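Local coordinates for protein 6-carboxyhexanoate-coa ligase (Bacillus subtilis, PDB 5FLL) that is an enzyme of the 6-carboxyhexanoate--CoA ligase family, here modelled with pimeloyl-AMP, pyrophosphate and magnesium ions in its active site, at residues His54-Pro59 with Ser195-Tyr200; Leu79-Asn84 with Met210-Ile215. One frame throughout, in Å; residues are numbered along the deposited sequence.

Contact 1: residues His54-Pro59 with Ser195-Tyr200; sequences HSRGKP and SDDPDY. With MG (magnesium ion), chain F; WAQ (pimeloyl-AMP), chain C; PPV (pyrophosphate), chain D.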
loop_
_atom_site.group_PDB
_atom_site.type_symbol
_atom_site.label_atom_id
_atom_site.label_comp_id
_atom_site.label_asym_id
_atom_site.label_seq_id
_atom_site.Cartn_x
_atom_site.Cartn_y
_atom_site.Cartn_z
ATOM N N HIS A 54 12.120 -8.996 9.662
ATOM C CA HIS A 54 12.333 -8.175 10.834
ATOM C C HIS A 54 12.472 -9.015 12.097
ATOM O O HIS A 54 11.764 -10.001 12.274
ATOM C CB HIS A 54 11.204 -7.151 11.002
ATOM C CG HIS A 54 11.605 -5.946 11.786
ATOM N ND1 HIS A 54 11.764 -5.969 13.153
ATOM C CD2 HIS A 54 11.915 -4.686 11.390
ATOM C CE1 HIS A 54 12.138 -4.769 13.567
ATOM N NE2 HIS A 54 12.231 -3.971 12.517
ATOM N N SER A 55 13.367 -8.586 12.983
ATOM C CA SER A 55 13.621 -9.272 14.264
ATOM C C SER A 55 12.444 -9.246 15.238
ATOM O O SER A 55 12.334 -10.125 16.073
ATOM C CB SER A 55 14.854 -8.675 14.973
ATOM O OG SER A 55 14.691 -7.278 15.244
ATOM N N ARG A 56 11.552 -8.262 15.098
ATOM C CA ARG A 56 10.315 -8.233 15.864
ATOM C C ARG A 56 9.302 -9.300 15.401
ATOM O O ARG A 56 8.353 -9.587 16.117
ATOM C CB ARG A 56 9.670 -6.852 15.796
ATOM C CG ARG A 56 10.427 -5.784 16.592
ATOM C CD ARG A 56 9.950 -4.364 16.310
ATOM N NE ARG A 56 8.577 -4.138 16.768
ATOM C CZ ARG A 56 8.233 -3.778 18.007
ATOM N NH1 ARG A 56 9.157 -3.593 18.956
ATOM N NH2 ARG A 56 6.948 -3.636 18.297
ATOM N N GLY A 57 9.507 -9.904 14.232
ATOM C CA GLY A 57 8.629 -10.976 13.781
ATOM C C GLY A 57 8.169 -10.867 12.324
ATOM O O GLY A 57 8.428 -9.873 11.617
ATOM N N LYS A 58 7.467 -11.903 11.908
ATOM C CA LYS A 58 6.887 -12.017 10.604
ATOM C C LYS A 58 5.530 -11.325 10.562
ATOM O O LYS A 58 4.638 -11.657 11.325
ATOM C CB LYS A 58 6.685 -13.498 10.280
ATOM C CG LYS A 58 5.771 -13.733 9.093
ATOM C CD LYS A 58 5.170 -15.129 9.116
ATOM C CE LYS A 58 4.165 -15.309 7.989
ATOM N NZ LYS A 58 3.763 -16.739 7.848
ATOM N N PRO A 59 5.353 -10.379 9.645
ATOM C CA PRO A 59 4.064 -9.699 9.573
ATOM C C PRO A 59 2.994 -10.579 8.939
ATOM O O PRO A 59 3.308 -11.438 8.151
ATOM C CB PRO A 59 4.354 -8.475 8.708
ATOM C CG PRO A 59 5.576 -8.823 7.937
ATOM C CD PRO A 59 6.367 -9.763 8.788
ATOM N N SER A 195 16.178 2.105 19.292
ATOM C CA SER A 195 15.369 1.223 18.472
ATOM C C SER A 195 14.405 0.390 19.302
ATOM O O SER A 195 14.691 0.012 20.440
ATOM C CB SER A 195 16.268 0.314 17.613
ATOM O OG SER A 195 15.472 -0.420 16.701
ATOM N N ASP A 196 13.254 0.095 18.708
ATOM C CA ASP A 196 12.342 -0.903 19.254
ATOM C C ASP A 196 12.732 -2.325 18.835
ATOM O O ASP A 196 12.021 -3.286 19.168
ATOM C CB ASP A 196 10.890 -0.587 18.864
ATOM C CG ASP A 196 10.659 -0.594 17.363
ATOM O OD1 ASP A 196 11.592 -0.256 16.603
ATOM O OD2 ASP A 196 9.530 -0.945 16.937
ATOM N N ASP A 197 13.835 -2.485 18.104
ATOM C CA ASP A 197 14.206 -3.845 17.634
ATOM C C ASP A 197 14.974 -4.598 18.720
ATOM O O ASP A 197 15.839 -4.044 19.379
ATOM C CB ASP A 197 15.043 -3.779 16.354
ATOM C CG ASP A 197 14.438 -2.869 15.278
ATOM O OD1 ASP A 197 13.278 -2.407 15.373
ATOM O OD2 ASP A 197 15.170 -2.581 14.321
ATOM N N PRO A 198 14.658 -5.865 18.932
ATOM C CA PRO A 198 15.373 -6.575 20.000
ATOM C C PRO A 198 16.857 -6.773 19.717
ATOM O O PRO A 198 17.602 -7.133 20.609
ATOM C CB PRO A 198 14.658 -7.926 20.068
ATOM C CG PRO A 198 14.005 -8.085 18.737
ATOM C CD PRO A 198 13.602 -6.698 18.331
ATOM N N ASP A 199 17.285 -6.518 18.495
ATOM C CA ASP A 199 18.630 -6.889 18.074
ATOM C C ASP A 199 19.560 -5.681 17.813
ATOM O O ASP A 199 20.600 -5.820 17.192
ATOM C CB ASP A 199 18.547 -7.794 16.815
ATOM C CG ASP A 199 18.033 -7.023 15.546
ATOM O OD1 ASP A 199 17.623 -5.834 15.622
ATOM O OD2 ASP A 199 18.084 -7.608 14.449
ATOM N N TYR A 200 19.196 -4.511 18.291
ATOM C CA TYR A 200 20.054 -3.343 18.114
ATOM C C TYR A 200 19.930 -2.434 19.305
ATOM O O TYR A 200 18.852 -1.881 19.537
ATOM C CB TYR A 200 19.654 -2.593 16.856
ATOM C CG TYR A 200 20.732 -1.698 16.331
ATOM C CD1 TYR A 200 21.867 -2.228 15.701
ATOM C CD2 TYR A 200 20.649 -0.322 16.486
ATOM C CE1 TYR A 200 22.881 -1.407 15.223
ATOM C CE2 TYR A 200 21.647 0.517 16.016
ATOM C CZ TYR A 200 22.765 -0.023 15.391
ATOM O OH TYR A 200 23.750 0.819 14.927
HETATM MG MG MG F . 12.274 -0.779 14.636
HETATM N N1 WAQ C . 9.088 9.015 11.899
HETATM C C2 WAQ C . 8.772 9.104 13.253
HETATM N N3 WAQ C . 9.201 8.110 14.124
HETATM C C4 WAQ C . 9.887 7.059 13.614
HETATM C C5 WAQ C . 10.198 6.988 12.309
HETATM C C6 WAQ C . 9.784 7.954 11.468
HETATM N N6 WAQ C . 10.094 7.823 10.185
HETATM N N7 WAQ C . 10.908 5.873 12.113
HETATM C C8 WAQ C . 11.033 5.244 13.269
HETATM N N9 WAQ C . 10.409 5.990 14.205
HETATM C "C1'" WAQ C . 10.230 5.698 15.630
HETATM C "C2'" WAQ C . 9.242 4.567 15.737
HETATM O "O2'" WAQ C . 8.552 4.637 16.953
HETATM C "C3'" WAQ C . 10.157 3.344 15.780
HETATM O "O3'" WAQ C . 9.482 2.212 16.319
HETATM C "C4'" WAQ C . 11.200 3.853 16.718
HETATM O "O4'" WAQ C . 11.399 5.243 16.316
HETATM C "C5'" WAQ C . 12.519 3.127 16.475
HETATM O "O5'" WAQ C . 12.613 2.960 15.116
HETATM O OAB WAQ C . 23.789 3.235 14.875
HETATM O OAC WAQ C . 16.935 1.783 14.191
HETATM O OAD WAQ C . 13.854 0.689 14.995
HETATM O OAE WAQ C . 23.821 5.450 14.323
HETATM O OAH WAQ C . 13.914 2.375 12.982
HETATM C CAK WAQ C . 19.690 4.619 15.935
HETATM C CAL WAQ C . 21.217 4.309 15.881
HETATM C CAM WAQ C . 18.871 3.440 15.433
HETATM C CAN WAQ C . 21.710 4.290 14.457
HETATM C CAO WAQ C . 17.408 3.609 15.798
HETATM O OAU WAQ C . 15.175 2.917 15.191
HETATM C CAW WAQ C . 23.233 4.337 14.579
HETATM C CAX WAQ C . 16.497 2.678 14.939
HETATM P PBG WAQ C . 13.926 2.230 14.473
HETATM O O11 PPV D . 9.102 1.511 12.441
HETATM P P1 PPV D . 10.597 1.350 12.482
HETATM O O21 PPV D . 11.376 2.400 11.761
HETATM O O31 PPV D . 11.172 0.962 13.851
HETATM O OPP PPV D . 10.848 0.061 11.498
HETATM P P2 PPV D . 12.307 -0.646 11.340
HETATM O O12 PPV D . 13.269 0.436 10.903
HETATM O O22 PPV D . 12.096 -1.691 10.262
HETATM O O32 PPV D . 12.621 -1.151 12.738
HETATM O O HOH W 1 10.339 -1.750 14.487
#

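Contact 2: residues Leu79-Asn84 with Met210-Ile215; sequences LPVHTN and MGYQRI. With WAQ (pimeloyl-AMP), chain C.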
loop_
_atom_site.group_PDB
_atom_site.type_symbol
_atom_site.label_atom_id
_atom_site.label_comp_id
_atom_site.label_asym_id
_atom_site.label_seq_id
_atom_site.Cartn_x
_atom_site.Cartn_y
_atom_site.Cartn_z
ATOM N N LEU A 79 23.907 15.771 9.642
ATOM C CA LEU A 79 24.482 16.269 10.867
ATOM C C LEU A 79 25.887 15.709 11.015
ATOM O O LEU A 79 26.142 14.582 10.618
ATOM C CB LEU A 79 23.630 15.839 12.072
ATOM C CG LEU A 79 22.230 16.439 12.093
ATOM C CD1 LEU A 79 21.326 15.678 13.027
ATOM C CD2 LEU A 79 22.270 17.910 12.486
ATOM N N PRO A 80 26.803 16.521 11.567
ATOM C CA PRO A 80 28.053 15.959 12.085
ATOM C C PRO A 80 27.773 14.841 13.066
ATOM O O PRO A 80 26.801 14.875 13.814
ATOM C CB PRO A 80 28.727 17.139 12.815
ATOM C CG PRO A 80 27.959 18.370 12.401
ATOM C CD PRO A 80 26.575 17.915 12.024
ATOM N N VAL A 81 28.663 13.871 13.093
ATOM C CA VAL A 81 28.483 12.667 13.855
ATOM C C VAL A 81 29.602 12.483 14.863
ATOM O O VAL A 81 30.759 12.636 14.542
ATOM C CB VAL A 81 28.470 11.469 12.909
ATOM C CG1 VAL A 81 28.480 10.160 13.679
ATOM C CG2 VAL A 81 27.231 11.548 12.039
ATOM N N HIS A 82 29.235 12.129 16.083
ATOM C CA HIS A 82 30.195 11.674 17.054
ATOM C C HIS A 82 29.678 10.390 17.733
ATOM O O HIS A 82 28.495 10.254 18.022
ATOM C CB HIS A 82 30.443 12.770 18.077
ATOM C CG HIS A 82 31.388 12.368 19.164
ATOM N ND1 HIS A 82 32.723 12.096 18.932
ATOM C CD2 HIS A 82 31.199 12.214 20.495
ATOM C CE1 HIS A 82 33.308 11.776 20.070
ATOM N NE2 HIS A 82 32.405 11.831 21.032
ATOM N N THR A 83 30.578 9.455 17.974
ATOM C CA THR A 83 30.222 8.196 18.601
ATOM C C THR A 83 30.734 8.177 20.025
ATOM O O THR A 83 31.917 8.295 20.258
ATOM C CB THR A 83 30.791 6.998 17.809
ATOM O OG1 THR A 83 30.239 7.011 16.492
ATOM C CG2 THR A 83 30.432 5.685 18.465
ATOM N N ASN A 84 29.806 8.069 20.973
ATOM C CA ASN A 84 30.123 7.887 22.390
ATOM C C ASN A 84 30.066 6.414 22.755
ATOM O O ASN A 84 29.000 5.797 22.785
ATOM C CB ASN A 84 29.157 8.680 23.266
ATOM C CG ASN A 84 29.068 10.157 22.854
ATOM O OD1 ASN A 84 29.869 10.981 23.276
ATOM N ND2 ASN A 84 28.087 10.481 22.007
ATOM N N MET A 210 24.988 19.936 18.931
ATOM C CA MET A 210 25.796 18.800 19.228
ATOM C C MET A 210 25.860 17.850 18.012
ATOM O O MET A 210 26.675 16.965 17.989
ATOM C CB MET A 210 25.249 18.076 20.456
ATOM C CG MET A 210 23.869 17.421 20.298
ATOM S SD MET A 210 23.406 16.556 21.831
ATOM C CE MET A 210 21.628 16.586 21.767
ATOM N N GLY A 211 24.998 18.047 17.018
ATOM C CA GLY A 211 24.903 17.113 15.901
ATOM C C GLY A 211 24.293 15.784 16.293
ATOM O O GLY A 211 23.420 15.710 17.158
ATOM N N TYR A 212 24.746 14.733 15.639
ATOM C CA TYR A 212 24.191 13.393 15.793
ATOM C C TYR A 212 25.115 12.622 16.719
ATOM O O TYR A 212 26.212 12.222 16.323
ATOM C CB TYR A 212 24.148 12.710 14.414
ATOM C CG TYR A 212 23.540 11.325 14.354
ATOM C CD1 TYR A 212 22.167 11.128 14.412
ATOM C CD2 TYR A 212 24.349 10.209 14.144
ATOM C CE1 TYR A 212 21.607 9.858 14.338
ATOM C CE2 TYR A 212 23.818 8.947 14.021
ATOM C CZ TYR A 212 22.445 8.765 14.152
ATOM O OH TYR A 212 21.926 7.508 14.023
ATOM N N GLN A 213 24.714 12.507 17.977
ATOM C CA GLN A 213 25.557 11.925 19.003
ATOM C C GLN A 213 25.131 10.488 19.235
ATOM O O GLN A 213 24.103 10.212 19.864
ATOM C CB GLN A 213 25.430 12.731 20.295
ATOM C CG GLN A 213 26.006 14.153 20.196
ATOM C CD GLN A 213 27.519 14.164 20.328
ATOM O OE1 GLN A 213 28.081 13.292 20.974
ATOM N NE2 GLN A 213 28.175 15.170 19.757
ATOM N N ARG A 214 25.909 9.563 18.702
ATOM C CA ARG A 214 25.599 8.168 18.857
ATOM C C ARG A 214 26.060 7.693 20.216
ATOM O O ARG A 214 27.061 8.176 20.764
ATOM C CB ARG A 214 26.306 7.361 17.775
ATOM C CG ARG A 214 25.898 7.777 16.382
ATOM C CD ARG A 214 26.746 7.111 15.328
ATOM N NE ARG A 214 26.330 5.742 15.093
ATOM C CZ ARG A 214 27.107 4.683 15.286
ATOM N NH1 ARG A 214 28.334 4.824 15.724
ATOM N NH2 ARG A 214 26.642 3.473 15.017
ATOM N N ILE A 215 25.312 6.741 20.752
ATOM C CA ILE A 215 25.551 6.221 22.084
ATOM C C ILE A 215 25.380 4.705 21.938
ATOM O O ILE A 215 24.312 4.216 21.538
ATOM C CB ILE A 215 24.530 6.793 23.100
ATOM C CG1 ILE A 215 24.522 8.338 23.063
ATOM C CG2 ILE A 215 24.841 6.293 24.489
ATOM C CD1 ILE A 215 23.489 8.995 23.962
HETATM N N1 WAQ C . 9.088 9.015 11.899
HETATM C C2 WAQ C . 8.772 9.104 13.253
HETATM N N3 WAQ C . 9.201 8.110 14.124
HETATM C C4 WAQ C . 9.887 7.059 13.614
HETATM C C5 WAQ C . 10.198 6.988 12.309
HETATM C C6 WAQ C . 9.784 7.954 11.468
HETATM N N6 WAQ C . 10.094 7.823 10.185
HETATM N N7 WAQ C . 10.908 5.873 12.113
HETATM C C8 WAQ C . 11.033 5.244 13.269
HETATM N N9 WAQ C . 10.409 5.990 14.205
HETATM C "C1'" WAQ C . 10.230 5.698 15.630
HETATM C "C2'" WAQ C . 9.242 4.567 15.737
HETATM O "O2'" WAQ C . 8.552 4.637 16.953
HETATM C "C3'" WAQ C . 10.157 3.344 15.780
HETATM O "O3'" WAQ C . 9.482 2.212 16.319
HETATM C "C4'" WAQ C . 11.200 3.853 16.718
HETATM O "O4'" WAQ C . 11.399 5.243 16.316
HETATM C "C5'" WAQ C . 12.519 3.127 16.475
HETATM O "O5'" WAQ C . 12.613 2.960 15.116
HETATM O OAB WAQ C . 23.789 3.235 14.875
HETATM O OAC WAQ C . 16.935 1.783 14.191
HETATM O OAD WAQ C . 13.854 0.689 14.995
HETATM O OAE WAQ C . 23.821 5.450 14.323
HETATM O OAH WAQ C . 13.914 2.375 12.982
HETATM C CAK WAQ C . 19.690 4.619 15.935
HETATM C CAL WAQ C . 21.217 4.309 15.881
HETATM C CAM WAQ C . 18.871 3.440 15.433
HETATM C CAN WAQ C . 21.710 4.290 14.457
HETATM C CAO WAQ C . 17.408 3.609 15.798
HETATM O OAU WAQ C . 15.175 2.917 15.191
HETATM C CAW WAQ C . 23.233 4.337 14.579
HETATM C CAX WAQ C . 16.497 2.678 14.939
HETATM P PBG WAQ C . 13.926 2.230 14.473
#

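Contact 1: residues His54-Pro59 with Ser195-Tyr200
One of the magnesium sites of this ligase is built where the loop leaving strand 188-194 lays D196 and D197 against H54 and R56, which belong to the loop after helix 40-52. D196 OD1 binds the ion at 2.1 Å and D197 OD1 at 2.0 Å. Two pyrophosphate oxygens, one phosphate oxygen of pimeloyl-AMP and a water complete an octahedron in which each aspartate oxygen stands opposite a pyrophosphate oxygen. H54 works from the second shell. Its NE2 donates to pyrophosphate O32 at 2.9 Å, nearly straight at 168°, while CE1 turns the ring edge to D197 OD1; ring and carboxylate planes stand 86° apart. The ring's rotation is set from its far nitrogen, since ND1 accepts the backbone N of R56 at 3.0 Å within the type I turn H54-G57. D197 OD2 looks elsewhere, to a salt bridge with R171, which also pairs with D199 OD1. D196 carries its CG between the backbone N and the carbonyl carbon (chi1 61°), which leaves its own carbonyl and OD2 together facing R56. There R56 NH1 donates to D196 O at 2.9 Å from above the carbonyl plane. D196 OD2 sits over one face of the guanidinium, 3.3 Å from R56 NE, so this salt bridge works through charge alone; the NE hydrogen goes to H27 O. The same OD2 accepts from the metal-bound water at 2.7 Å, which ties the arginine to the coordination sphere. S195 OG closes an ST turn on D197 N and donates to the phosphate oxygen that binds magnesium. Beside this polar cluster, the R56 side chain crosses that of P198 at about a right angle, R56 CG 3.7 Å from P198 CD.

Contact 2: residues Leu79-Asn84 with Met210-Ile215
R214 NH1 donates to T83 OG1 at 3.0 Å, with the hydroxyl in the guanidinium plane, and this fixes the group for its ligand. Away from T83, R214 NE donates to OAE of the pimeloyl-AMP carboxylate at 2.6 Å and NH2 to OAB at 2.9 Å; the bend at chi3 (79°) swings the group across to them. Y212 OH adds a third bond, to OAE at 2.8 Å. At the end of strand 81-84, N84 grips R214 O twice, from N and from ND2, which arrive on opposite faces of the carbonyl plane. N84 ND2 spends its second hydrogen on Q213 OE1 at 3.0 Å, in the planes of both amides, while Q213 NE2 is tied back to M210 O. Backbone bonds Y212 N to P80 O, H82 N to Y212 O and R214 N to H82 O join the parallel strands. V81 CG2 packs on Y212 CD2 at 3.8 Å, on the face where helix 170-184 covers Y212 and R214; helix 89-103 lies against N84, Q213 and I215. This is a parallel pair at the margin of a mixed sheet with helices on both faces, forming the carboxylate end of the pimeloyl-AMP pocket.

Overall arrangement
Both contacts are partly buried, with centres about 24 Å apart, yet they hold the phosphate and the free carboxylate of one pimeloyl-AMP molecule. Contact 1 joins two loops, and its chemistry is that of metal, phosphate and carboxylate; contact 2 is a backbone ladder between strands, with an arginine and a tyrosine taking the ligand's far carboxylate. The sheet of contact 2 also carries the loop of contact 1: 195-200 leads from strand 188-194 into strand 203-207, the neighbour of strand 211-215. The two meet at Y200, whose OH packs 3.9 Å from R214 NH2 and also reaches the ligand carboxylate. Through K58 the 54-59 loop also touches the second subunit; no other chain touches contact 2.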